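Local coordinates for protein (S)-ureidoglycine aminohydrolase (Escherichia coli, PDB 1RC6) that catalyses the manganese-dependent hydrolysis of (S)-ureidoglycine to (S)-ureidoglycolate and ammonia in the breakdown of allantoin, at residues G211-D216 with I220-G225; R18-V21 with N25-L28; I49-K54 with Y227-A232. One frame throughout, in Å; residues are numbered along the deposited sequence.

Interaction 1: G211-D216 with I220-G225; sequences GVYNLD and IPVKKG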
ATOM      1  N   GLY A 211       2.676   6.277 -15.949  1.00 49.70           N
ATOM      2  CA  GLY A 211       1.991   7.544 -16.046  1.00 46.10           C
ATOM      3  C   GLY A 211       2.905   8.663 -15.625  1.00 43.56           C
ATOM      4  O   GLY A 211       4.107   8.468 -15.488  1.00 40.91           O
ATOM      5  N   VAL A 212       2.335   9.843 -15.431  1.00 56.67           N
ATOM      6  CA  VAL A 212       3.111  10.988 -15.003  1.00 61.92           C
ATOM      7  C   VAL A 212       2.390  11.664 -13.846  1.00 61.28           C
ATOM      8  O   VAL A 212       1.186  11.936 -13.905  1.00 62.64           O
ATOM      9  CB  VAL A 212       3.312  11.988 -16.153  1.00 72.81           C
ATOM     10  CG1 VAL A 212       4.099  13.193 -15.666  1.00 75.05           C
ATOM     11  CG2 VAL A 212       4.051  11.309 -17.291  1.00 75.60           C
ATOM     12  N   TYR A 213       3.143  11.920 -12.786  1.00 68.35           N
ATOM     13  CA  TYR A 213       2.601  12.548 -11.595  1.00 74.01           C
ATOM     14  C   TYR A 213       3.103  13.969 -11.478  1.00 74.40           C
ATOM     15  O   TYR A 213       4.140  14.316 -12.032  1.00 72.80           O
ATOM     16  CB  TYR A 213       3.027  11.771 -10.349  1.00 83.01           C
ATOM     17  CG  TYR A 213       1.889  11.129  -9.596  1.00 90.76           C
ATOM     18  CD1 TYR A 213       1.088  10.153 -10.194  1.00 94.80           C
ATOM     19  CD2 TYR A 213       1.620  11.489  -8.278  1.00 95.01           C
ATOM     20  CE1 TYR A 213       0.045   9.552  -9.496  1.00 98.42           C
ATOM     21  CE2 TYR A 213       0.581  10.894  -7.571  1.00 99.22           C
ATOM     22  CZ  TYR A 213      -0.202   9.929  -8.184  1.00 99.89           C
ATOM     23  OH  TYR A 213      -1.232   9.350  -7.479  1.00100.77           O
ATOM     24  N   ASN A 214       2.357  14.781 -10.747  1.00 67.40           N
ATOM     25  CA  ASN A 214       2.723  16.164 -10.521  1.00 70.90           C
ATOM     26  C   ASN A 214       2.660  16.393  -9.025  1.00 73.94           C
ATOM     27  O   ASN A 214       1.621  16.784  -8.489  1.00 77.32           O
ATOM     28  CB  ASN A 214       1.748  17.109 -11.220  1.00 82.80           C
ATOM     29  CG  ASN A 214       2.063  18.567 -10.951  1.00 81.56           C
ATOM     30  OD1 ASN A 214       3.065  19.096 -11.429  1.00 81.82           O
ATOM     31  ND2 ASN A 214       1.213  19.224 -10.167  1.00 82.31           N
ATOM     32  N   LEU A 215       3.778  16.138  -8.353  1.00 96.68           N
ATOM     33  CA  LEU A 215       3.859  16.304  -6.908  1.00100.90           C
ATOM     34  C   LEU A 215       4.000  17.773  -6.514  1.00103.93           C
ATOM     35  O   LEU A 215       3.009  18.506  -6.465  1.00103.85           O
ATOM     36  CB  LEU A 215       5.030  15.484  -6.353  1.00101.71           C
ATOM     37  CG  LEU A 215       5.003  13.964  -6.592  1.00106.81           C
ATOM     38  CD1 LEU A 215       3.691  13.385  -6.078  1.00107.53           C
ATOM     39  CD2 LEU A 215       5.166  13.660  -8.073  1.00107.46           C
ATOM     40  N   ASP A 216       5.224  18.203  -6.225  1.00 93.22           N
ATOM     41  CA  ASP A 216       5.451  19.590  -5.847  1.00 96.15           C
ATOM     42  C   ASP A 216       5.668  20.443  -7.087  1.00 93.15           C
ATOM     43  O   ASP A 216       6.748  20.993  -7.309  1.00 91.77           O
ATOM     44  CB  ASP A 216       6.642  19.698  -4.892  1.00115.87           C
ATOM     45  CG  ASP A 216       6.284  19.294  -3.466  1.00121.38           C
ATOM     46  OD1 ASP A 216       7.200  19.196  -2.619  1.00125.39           O
ATOM     47  OD2 ASP A 216       5.083  19.082  -3.190  1.00122.93           O
ATOM     48  N   ILE A 220       6.909  14.112 -12.808  1.00 59.27           N
ATOM     49  CA  ILE A 220       7.832  13.014 -12.601  1.00 60.33           C
ATOM     50  C   ILE A 220       7.286  11.755 -13.226  1.00 56.43           C
ATOM     51  O   ILE A 220       6.210  11.287 -12.862  1.00 56.67           O
ATOM     52  CB  ILE A 220       8.059  12.727 -11.100  1.00 74.35           C
ATOM     53  CG1 ILE A 220       8.619  13.961 -10.393  1.00 72.68           C
ATOM     54  CG2 ILE A 220       9.029  11.560 -10.944  1.00 72.62           C
ATOM     55  CD1 ILE A 220      10.007  14.356 -10.854  1.00 77.60           C
ATOM     56  N   PRO A 221       8.005  11.195 -14.198  1.00 67.23           N
ATOM     57  CA  PRO A 221       7.450   9.970 -14.768  1.00 68.89           C
ATOM     58  C   PRO A 221       7.358   8.935 -13.646  1.00 66.81           C
ATOM     59  O   PRO A 221       8.273   8.789 -12.830  1.00 63.40           O
ATOM     60  CB  PRO A 221       8.457   9.599 -15.862  1.00 58.20           C
ATOM     61  CG  PRO A 221       9.737  10.262 -15.415  1.00 58.93           C
ATOM     62  CD  PRO A 221       9.269  11.576 -14.847  1.00 59.06           C
ATOM     63  N   VAL A 222       6.232   8.242 -13.591  1.00 45.29           N
ATOM     64  CA  VAL A 222       6.008   7.245 -12.569  1.00 47.34           C
ATOM     65  C   VAL A 222       5.710   5.928 -13.256  1.00 44.19           C
ATOM     66  O   VAL A 222       5.173   5.912 -14.362  1.00 44.88           O
ATOM     67  CB  VAL A 222       4.829   7.662 -11.697  1.00 66.34           C
ATOM     68  CG1 VAL A 222       4.417   6.531 -10.806  1.00 70.52           C
ATOM     69  CG2 VAL A 222       5.217   8.858 -10.864  1.00 66.77           C
ATOM     70  N   LYS A 223       6.057   4.819 -12.620  1.00 40.48           N
ATOM     71  CA  LYS A 223       5.796   3.541 -13.251  1.00 40.05           C
ATOM     72  C   LYS A 223       5.690   2.385 -12.285  1.00 35.88           C
ATOM     73  O   LYS A 223       6.036   2.495 -11.115  1.00 37.05           O
ATOM     74  CB  LYS A 223       6.881   3.243 -14.280  1.00 50.51           C
ATOM     75  CG  LYS A 223       8.251   2.964 -13.682  1.00 57.38           C
ATOM     76  CD  LYS A 223       9.334   3.033 -14.757  1.00 64.42           C
ATOM     77  CE  LYS A 223      10.657   2.469 -14.270  1.00 68.72           C
ATOM     78  NZ  LYS A 223      10.568   0.999 -14.072  1.00 70.59           N
ATOM     79  N   LYS A 224       5.198   1.270 -12.803  1.00 47.50           N
ATOM     80  CA  LYS A 224       5.034   0.054 -12.029  1.00 46.74           C
ATOM     81  C   LYS A 224       6.265  -0.169 -11.167  1.00 46.31           C
ATOM     82  O   LYS A 224       7.387  -0.114 -11.663  1.00 47.41           O
ATOM     83  CB  LYS A 224       4.825  -1.114 -12.986  1.00 36.72           C
ATOM     84  CG  LYS A 224       4.815  -2.484 -12.366  1.00 38.76           C
ATOM     85  CD  LYS A 224       4.163  -3.458 -13.342  1.00 40.70           C
ATOM     86  CE  LYS A 224       4.351  -4.902 -12.925  1.00 41.08           C
ATOM     87  NZ  LYS A 224       5.778  -5.327 -13.052  1.00 42.69           N
ATOM     88  N   GLY A 225       6.051  -0.394  -9.873  1.00 46.02           N
ATOM     89  CA  GLY A 225       7.157  -0.617  -8.961  1.00 44.47           C
ATOM     90  C   GLY A 225       7.531   0.602  -8.131  1.00 44.16           C
ATOM     91  O   GLY A 225       8.175   0.476  -7.090  1.00 45.26           O
TER

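Interaction 2: R18-V21 with N25-L28; sequences RAIV and NFAL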
ATOM      1  N   ARG A  18      15.286   8.561  -9.958  1.00 81.58           N
ATOM      2  CA  ARG A  18      14.176   9.494  -9.809  1.00 77.77           C
ATOM      3  C   ARG A  18      13.798   9.682  -8.334  1.00 75.33           C
ATOM      4  O   ARG A  18      13.025  10.579  -7.983  1.00 76.06           O
ATOM      5  CB  ARG A  18      12.976   9.011 -10.628  1.00 73.68           C
ATOM      6  CG  ARG A  18      13.187   9.171 -12.122  1.00 73.05           C
ATOM      7  CD  ARG A  18      12.017   8.649 -12.937  1.00 73.19           C
ATOM      8  NE  ARG A  18      11.899   7.194 -12.878  1.00 73.51           N
ATOM      9  CZ  ARG A  18      11.030   6.537 -12.116  1.00 74.35           C
ATOM     10  NH1 ARG A  18      10.183   7.203 -11.338  1.00 75.30           N
ATOM     11  NH2 ARG A  18      11.014   5.209 -12.128  1.00 74.54           N
ATOM     12  N   ALA A  19      14.377   8.845  -7.475  1.00 87.44           N
ATOM     13  CA  ALA A  19      14.129   8.891  -6.036  1.00 85.27           C
ATOM     14  C   ALA A  19      14.361  10.287  -5.444  1.00 82.38           C
ATOM     15  O   ALA A  19      15.492  10.667  -5.156  1.00 81.04           O
ATOM     16  CB  ALA A  19      15.018   7.861  -5.324  1.00 70.73           C
ATOM     17  N   ILE A  20      13.279  11.038  -5.259  1.00 52.39           N
ATOM     18  CA  ILE A  20      13.354  12.379  -4.699  1.00 53.16           C
ATOM     19  C   ILE A  20      12.619  12.439  -3.371  1.00 49.66           C
ATOM     20  O   ILE A  20      11.697  11.664  -3.138  1.00 49.67           O
ATOM     21  CB  ILE A  20      12.717  13.405  -5.648  1.00 83.06           C
ATOM     22  CG1 ILE A  20      12.588  14.763  -4.945  1.00 84.15           C
ATOM     23  CG2 ILE A  20      11.347  12.917  -6.097  1.00 81.71           C
ATOM     24  CD1 ILE A  20      13.917  15.351  -4.468  1.00 89.15           C
ATOM     25  N   VAL A  21      13.018  13.369  -2.512  1.00 53.54           N
ATOM     26  CA  VAL A  21      12.390  13.522  -1.205  1.00 54.54           C
ATOM     27  C   VAL A  21      12.153  14.978  -0.817  1.00 56.39           C
ATOM     28  O   VAL A  21      12.934  15.857  -1.173  1.00 58.08           O
ATOM     29  CB  VAL A  21      13.250  12.854  -0.116  1.00 60.41           C
ATOM     30  CG1 VAL A  21      12.738  13.225   1.275  1.00 59.03           C
ATOM     31  CG2 VAL A  21      13.224  11.341  -0.306  1.00 57.05           C
ATOM     32  N   ASN A  25       6.322  16.600   2.865  1.00 69.84           N
ATOM     33  CA  ASN A  25       5.574  16.992   1.688  1.00 67.25           C
ATOM     34  C   ASN A  25       5.352  15.810   0.784  1.00 60.33           C
ATOM     35  O   ASN A  25       4.214  15.420   0.534  1.00 60.59           O
ATOM     36  CB  ASN A  25       6.297  18.096   0.932  1.00 91.47           C
ATOM     37  CG  ASN A  25       5.817  19.465   1.341  1.00 98.09           C
ATOM     38  OD1 ASN A  25       6.328  20.486   0.871  1.00104.89           O
ATOM     39  ND2 ASN A  25       4.815  19.498   2.222  1.00104.06           N
ATOM     40  N   PHE A  26       6.434  15.239   0.282  1.00 46.72           N
ATOM     41  CA  PHE A  26       6.294  14.081  -0.578  1.00 41.03           C
ATOM     42  C   PHE A  26       7.640  13.418  -0.791  1.00 35.38           C
ATOM     43  O   PHE A  26       8.681  13.983  -0.462  1.00 34.53           O
ATOM     44  CB  PHE A  26       5.655  14.485  -1.915  1.00 53.47           C
ATOM     45  CG  PHE A  26       6.648  14.831  -2.992  1.00 54.95           C
ATOM     46  CD1 PHE A  26       7.111  13.853  -3.868  1.00 53.45           C
ATOM     47  CD2 PHE A  26       7.130  16.135  -3.122  1.00 56.83           C
ATOM     48  CE1 PHE A  26       8.041  14.164  -4.860  1.00 56.01           C
ATOM     49  CE2 PHE A  26       8.064  16.461  -4.114  1.00 57.62           C
ATOM     50  CZ  PHE A  26       8.520  15.472  -4.984  1.00 57.42           C
ATOM     51  N   ALA A  27       7.608  12.207  -1.330  1.00 32.89           N
ATOM     52  CA  ALA A  27       8.820  11.449  -1.597  1.00 30.78           C
ATOM     53  C   ALA A  27       8.525  10.415  -2.660  1.00 28.80           C
ATOM     54  O   ALA A  27       7.495   9.754  -2.612  1.00 28.54           O
ATOM     55  CB  ALA A  27       9.283  10.754  -0.339  1.00 43.93           C
ATOM     56  N   LEU A  28       9.417  10.291  -3.630  1.00 32.29           N
ATOM     57  CA  LEU A  28       9.253   9.304  -4.680  1.00 32.57           C
ATOM     58  C   LEU A  28      10.346   8.300  -4.385  1.00 32.71           C
ATOM     59  O   LEU A  28      11.519   8.641  -4.340  1.00 34.66           O
ATOM     60  CB  LEU A  28       9.456   9.935  -6.059  1.00 43.83           C
ATOM     61  CG  LEU A  28       9.408   9.064  -7.323  1.00 46.75           C
ATOM     62  CD1 LEU A  28      10.622   8.161  -7.362  1.00 50.01           C
ATOM     63  CD2 LEU A  28       8.148   8.241  -7.357  1.00 49.11           C
TER

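Interaction 3: I49-K54 with Y227-A232; sequences ILSTPK and YIFMGA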
ATOM      1  N   ILE A  49      11.237  -1.568   3.728  1.00 27.59           N
ATOM      2  CA  ILE A  49      10.407  -0.569   4.391  1.00 27.68           C
ATOM      3  C   ILE A  49      10.274   0.690   3.518  1.00 27.59           C
ATOM      4  O   ILE A  49      11.252   1.137   2.913  1.00 25.14           O
ATOM      5  CB  ILE A  49      11.032  -0.188   5.730  1.00 23.76           C
ATOM      6  CG1 ILE A  49      11.085  -1.413   6.631  1.00 24.60           C
ATOM      7  CG2 ILE A  49      10.258   0.924   6.370  1.00 21.58           C
ATOM      8  CD1 ILE A  49      11.980  -1.236   7.835  1.00 21.44           C
ATOM      9  N   LEU A  50       9.065   1.252   3.458  1.00 26.41           N
ATOM     10  CA  LEU A  50       8.796   2.443   2.655  1.00 25.16           C
ATOM     11  C   LEU A  50       8.512   3.653   3.535  1.00 25.63           C
ATOM     12  O   LEU A  50       9.425   4.240   4.082  1.00 24.42           O
ATOM     13  CB  LEU A  50       7.627   2.166   1.713  1.00 20.32           C
ATOM     14  CG  LEU A  50       7.916   0.930   0.843  1.00 20.58           C
ATOM     15  CD1 LEU A  50       6.737   0.628  -0.058  1.00 18.09           C
ATOM     16  CD2 LEU A  50       9.155   1.166   0.014  1.00 17.64           C
ATOM     17  N   SER A  51       7.258   4.037   3.681  1.00 27.09           N
ATOM     18  CA  SER A  51       6.957   5.175   4.534  1.00 27.17           C
ATOM     19  C   SER A  51       7.142   4.821   6.019  1.00 30.80           C
ATOM     20  O   SER A  51       6.926   3.681   6.437  1.00 31.97           O
ATOM     21  CB  SER A  51       5.523   5.644   4.287  1.00 24.73           C
ATOM     22  OG  SER A  51       5.355   6.083   2.947  1.00 25.56           O
ATOM     23  N   THR A  52       7.557   5.805   6.811  1.00 30.27           N
ATOM     24  CA  THR A  52       7.750   5.633   8.255  1.00 30.86           C
ATOM     25  C   THR A  52       7.551   7.011   8.862  1.00 34.91           C
ATOM     26  O   THR A  52       7.575   8.007   8.149  1.00 35.40           O
ATOM     27  CB  THR A  52       9.179   5.180   8.612  1.00 30.10           C
ATOM     28  OG1 THR A  52      10.100   6.224   8.281  1.00 29.65           O
ATOM     29  CG2 THR A  52       9.568   3.924   7.848  1.00 29.82           C
ATOM     30  N   PRO A  53       7.343   7.089  10.183  1.00 36.34           N
ATOM     31  CA  PRO A  53       7.151   8.390  10.826  1.00 38.18           C
ATOM     32  C   PRO A  53       8.315   9.330  10.554  1.00 42.23           C
ATOM     33  O   PRO A  53       8.133  10.538  10.437  1.00 44.41           O
ATOM     34  CB  PRO A  53       7.044   8.024  12.299  1.00 37.64           C
ATOM     35  CG  PRO A  53       6.318   6.731  12.242  1.00 37.22           C
ATOM     36  CD  PRO A  53       7.065   6.000  11.133  1.00 38.59           C
ATOM     37  N   LYS A  54       9.512   8.763  10.446  1.00 47.96           N
ATOM     38  CA  LYS A  54      10.700   9.555  10.199  1.00 49.66           C
ATOM     39  C   LYS A  54      10.590  10.261   8.861  1.00 48.10           C
ATOM     40  O   LYS A  54      11.354  11.172   8.562  1.00 51.58           O
ATOM     41  CB  LYS A  54      11.944   8.669  10.238  1.00 50.91           C
ATOM     42  CG  LYS A  54      13.202   9.448  10.563  1.00 63.92           C
ATOM     43  CD  LYS A  54      14.303   8.561  11.124  1.00 72.92           C
ATOM     44  CE  LYS A  54      15.432   9.400  11.723  1.00 77.65           C
ATOM     45  NZ  LYS A  54      16.078  10.312  10.729  1.00 79.51           N
ATOM     46  N   TYR A 227       7.010   3.919  -5.658  1.00 35.78           N
ATOM     47  CA  TYR A 227       6.238   4.173  -4.460  1.00 33.21           C
ATOM     48  C   TYR A 227       6.246   5.661  -4.225  1.00 34.07           C
ATOM     49  O   TYR A 227       7.263   6.305  -4.407  1.00 33.93           O
ATOM     50  CB  TYR A 227       6.845   3.489  -3.240  1.00 31.05           C
ATOM     51  CG  TYR A 227       6.080   3.807  -1.978  1.00 25.50           C
ATOM     52  CD1 TYR A 227       4.869   3.180  -1.696  1.00 24.04           C
ATOM     53  CD2 TYR A 227       6.536   4.782  -1.096  1.00 21.64           C
ATOM     54  CE1 TYR A 227       4.125   3.520  -0.560  1.00 20.27           C
ATOM     55  CE2 TYR A 227       5.813   5.132   0.041  1.00 18.53           C
ATOM     56  CZ  TYR A 227       4.612   4.501   0.302  1.00 19.65           C
ATOM     57  OH  TYR A 227       3.912   4.850   1.424  1.00 20.77           O
ATOM     58  N   ILE A 228       5.123   6.210  -3.791  1.00 33.94           N
ATOM     59  CA  ILE A 228       5.062   7.637  -3.570  1.00 34.79           C
ATOM     60  C   ILE A 228       4.432   8.007  -2.242  1.00 35.17           C
ATOM     61  O   ILE A 228       3.336   7.546  -1.917  1.00 34.61           O
ATOM     62  CB  ILE A 228       4.237   8.315  -4.664  1.00 41.58           C
ATOM     63  CG1 ILE A 228       4.692   7.828  -6.031  1.00 42.31           C
ATOM     64  CG2 ILE A 228       4.365   9.823  -4.549  1.00 42.60           C
ATOM     65  CD1 ILE A 228       3.801   8.300  -7.144  1.00 44.84           C
ATOM     66  N   PHE A 229       5.125   8.846  -1.482  1.00 32.06           N
ATOM     67  CA  PHE A 229       4.594   9.318  -0.213  1.00 33.07           C
ATOM     68  C   PHE A 229       4.107  10.753  -0.355  1.00 34.15           C
ATOM     69  O   PHE A 229       4.904  11.666  -0.526  1.00 34.63           O
ATOM     70  CB  PHE A 229       5.643   9.284   0.893  1.00 34.33           C
ATOM     71  CG  PHE A 229       5.193   9.971   2.146  1.00 32.31           C
ATOM     72  CD1 PHE A 229       5.834  11.119   2.597  1.00 31.67           C
ATOM     73  CD2 PHE A 229       4.099   9.483   2.865  1.00 29.99           C
ATOM     74  CE1 PHE A 229       5.393  11.775   3.755  1.00 29.27           C
ATOM     75  CE2 PHE A 229       3.650  10.124   4.013  1.00 28.27           C
ATOM     76  CZ  PHE A 229       4.296  11.272   4.461  1.00 28.70           C
ATOM     77  N   MET A 230       2.797  10.938  -0.279  1.00 32.83           N
ATOM     78  CA  MET A 230       2.187  12.253  -0.396  1.00 35.59           C
ATOM     79  C   MET A 230       1.868  12.718   1.022  1.00 36.34           C
ATOM     80  O   MET A 230       0.930  12.226   1.652  1.00 38.52           O
ATOM     81  CB  MET A 230       0.904  12.141  -1.218  1.00 45.87           C
ATOM     82  CG  MET A 230       1.069  11.499  -2.597  1.00 49.33           C
ATOM     83  SD  MET A 230      -0.542  11.007  -3.321  1.00 54.97           S
ATOM     84  CE  MET A 230      -0.057   9.759  -4.502  1.00 57.23           C
ATOM     85  N   GLY A 231       2.650  13.663   1.525  1.00 39.83           N
ATOM     86  CA  GLY A 231       2.443  14.155   2.877  1.00 40.18           C
ATOM     87  C   GLY A 231       1.187  14.972   3.127  1.00 39.86           C
ATOM     88  O   GLY A 231       0.426  15.284   2.209  1.00 40.84           O
ATOM     89  N   ALA A 232       0.970  15.320   4.390  1.00 52.77           N
ATOM     90  CA  ALA A 232      -0.191  16.109   4.781  1.00 52.78           C
ATOM     91  C   ALA A 232      -0.076  17.543   4.249  1.00 52.87           C
ATOM     92  O   ALA A 232       0.960  18.208   4.411  1.00 51.14           O
ATOM     93  CB  ALA A 232      -0.327  16.115   6.301  1.00 51.49           C
TER

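Interaction 1: G211-D216 with I220-G225
Gly211 and Tyr213 pair with Val222 and Ile220 in an antiparallel beta hairpin, strands 210-214 and 219-223, of the C-terminal cupin domain. Four backbone hydrogen bonds hold it. Around Gly211 and Val222 they form a reciprocal pair: Gly211 N donates to Val222 O at 3.0 Å, and Val222 N returns a bond to Gly211 O at 2.9 Å. The second pair joins Tyr213 N to Ile220 O at 3.1 Å and Ile220 N to Tyr213 O at 2.9 Å; its first bond is nearly straight, 176° at the hydrogen. Between these pairs, Val212 and Pro221 face each other as a non-hydrogen-bonded pair, their CA atoms 4.5 Å apart, so the missing N-H of the proline costs the hairpin no bond. The short strand axes are well off exact antiparallel, at 130°, consistent with the twist of a cupin sheet.

The apolar contacts are lopsided. Val212 and Pro221 share one face, whereas Tyr213, Ile220 and Val222 point to the other, where Ile228 of strand 227-230, in the other sheet of the domain, packs against Tyr213 and Val222. Tyr213 meets Val222 through its CB, which lies 3.7 Å from Val222 CG2; that methyl approaches the ring obliquely. The ring itself turns from the partner strand and touches Met230 and Tyr249, the latter a probable substrate-binding residue. Val222 has CG1 anti to its backbone N (chi1 169°), which leaves CG2 as the branch facing the tyrosine.

Beyond the paired strands, Leu215 touches Gln236, a probable metal and substrate ligand, and its CD1 sits at the edge of the Tyr213 ring, in plane. Its other methyl, CD2, reaches across to Ile220 CG1 at 4.2 Å, the two side chains crossing at about a right angle.

Interaction 2: R18-V21 with N25-L28
Ile20 sets its CG2 methyl between two side chains of the facing strand, 3.5 Å from Leu28 CB and 3.7 Å from Phe26 CE1. Its chi1 of 170° sends CG1 anti to the backbone N and lodges CG2 between N and the carbonyl carbon; CG1 then lies near the same ring, 4.1 Å from Phe26 CZ. Isoleucine and phenylalanine cross at about a right angle, with CG2 oblique to the ring. Leu28 has CG anti to its backbone N (chi1 177°), which brings CD1 to 3.5 Å from Arg18 O and close to Arg18 CB. The arginine chain bends at chi3, and its guanidinium is engaged outside the pair: NE bonds to Leu15 O and NH1 forms a salt bridge with Asp226. On the other face Val21 CG2 meets Ala27 CB at 4.0 Å. Leu28 N donates to Ile20 O at 2.7 Å, a cross-strand backbone bond, and the same carbonyl accepts a CA-H contact from Ala27. Strand 26-29 pairs on its other side with strand 227-230, so this short antiparallel beta hairpin near the N-terminus, its first strand (20-21) only weakly bonded, forms the edge of the C-terminal cupin sheet.

Interaction 3: I49-K54 with Y227-A232
Leu50 lays its CD1 methyl over one face of the Tyr227 ring, a CH-pi contact with CD1 3.9 Å from the ring centroid and 23° off the normal. The methyl is offset toward the rim, nearest Tyr227 CD1 at 3.6 Å, while Leu50 CB lies over the CD2/CE2 edge of the same face, 3.9 Å from Tyr227 CE2. With CG anti to its backbone N (chi1 177°), the tyrosine extends from strand 227-230 toward segment 49-54 and presents its hydroxyl to Ser51. Ser51 OG lies at the ring edge, in plane, and donates to Tyr227 OH; the modelled separation of 2.4 Å is doubtfully short at this resolution. Tyr227 OH is also hydrogen-bonded to Asp61 OD1, and Asp61 OD2 takes the backbone N of Ser51, so one carboxylate ties both partners together. The chain folds as a bicupin, and here the loop between strands 46-49 and 60-67 of the N-terminal half meets a strand of the C-terminal cupin domain in a buried junction. A phenylalanine in place of Tyr227 could keep the leucine over its face but would probably leave Ser51 OG and Asp61 OD1 each without their shared hydroxyl partner. Two residues further along the strand, Phe229 also points to the loop, its CD2 lying 3.6 Å from Ser51 OG, which approaches the ring obliquely.

Interactions 2 and 3 meet in one sheet: strands 26-29 and 227-230 are neighbours, Ala27 O lying 2.8 Å from Phe229 N in a probable hydrogen bond, and the centres of the two interactions are about 9 Å apart. Interaction 1, centred about 10 Å from interaction 2, packs against this sheet through Leu215 on Phe26 and through Tyr213 and Val222 on Ile228; the strand of 220-225 is followed directly by that of 227-232. All three approach the probable metal and substrate site. The nearest side-chain atoms are about 3 Å apart for Leu215 and Gln236, about 5 Å for Phe26 and Gln236, and about 6 Å for Phe229 and the probable manganese ligand His202.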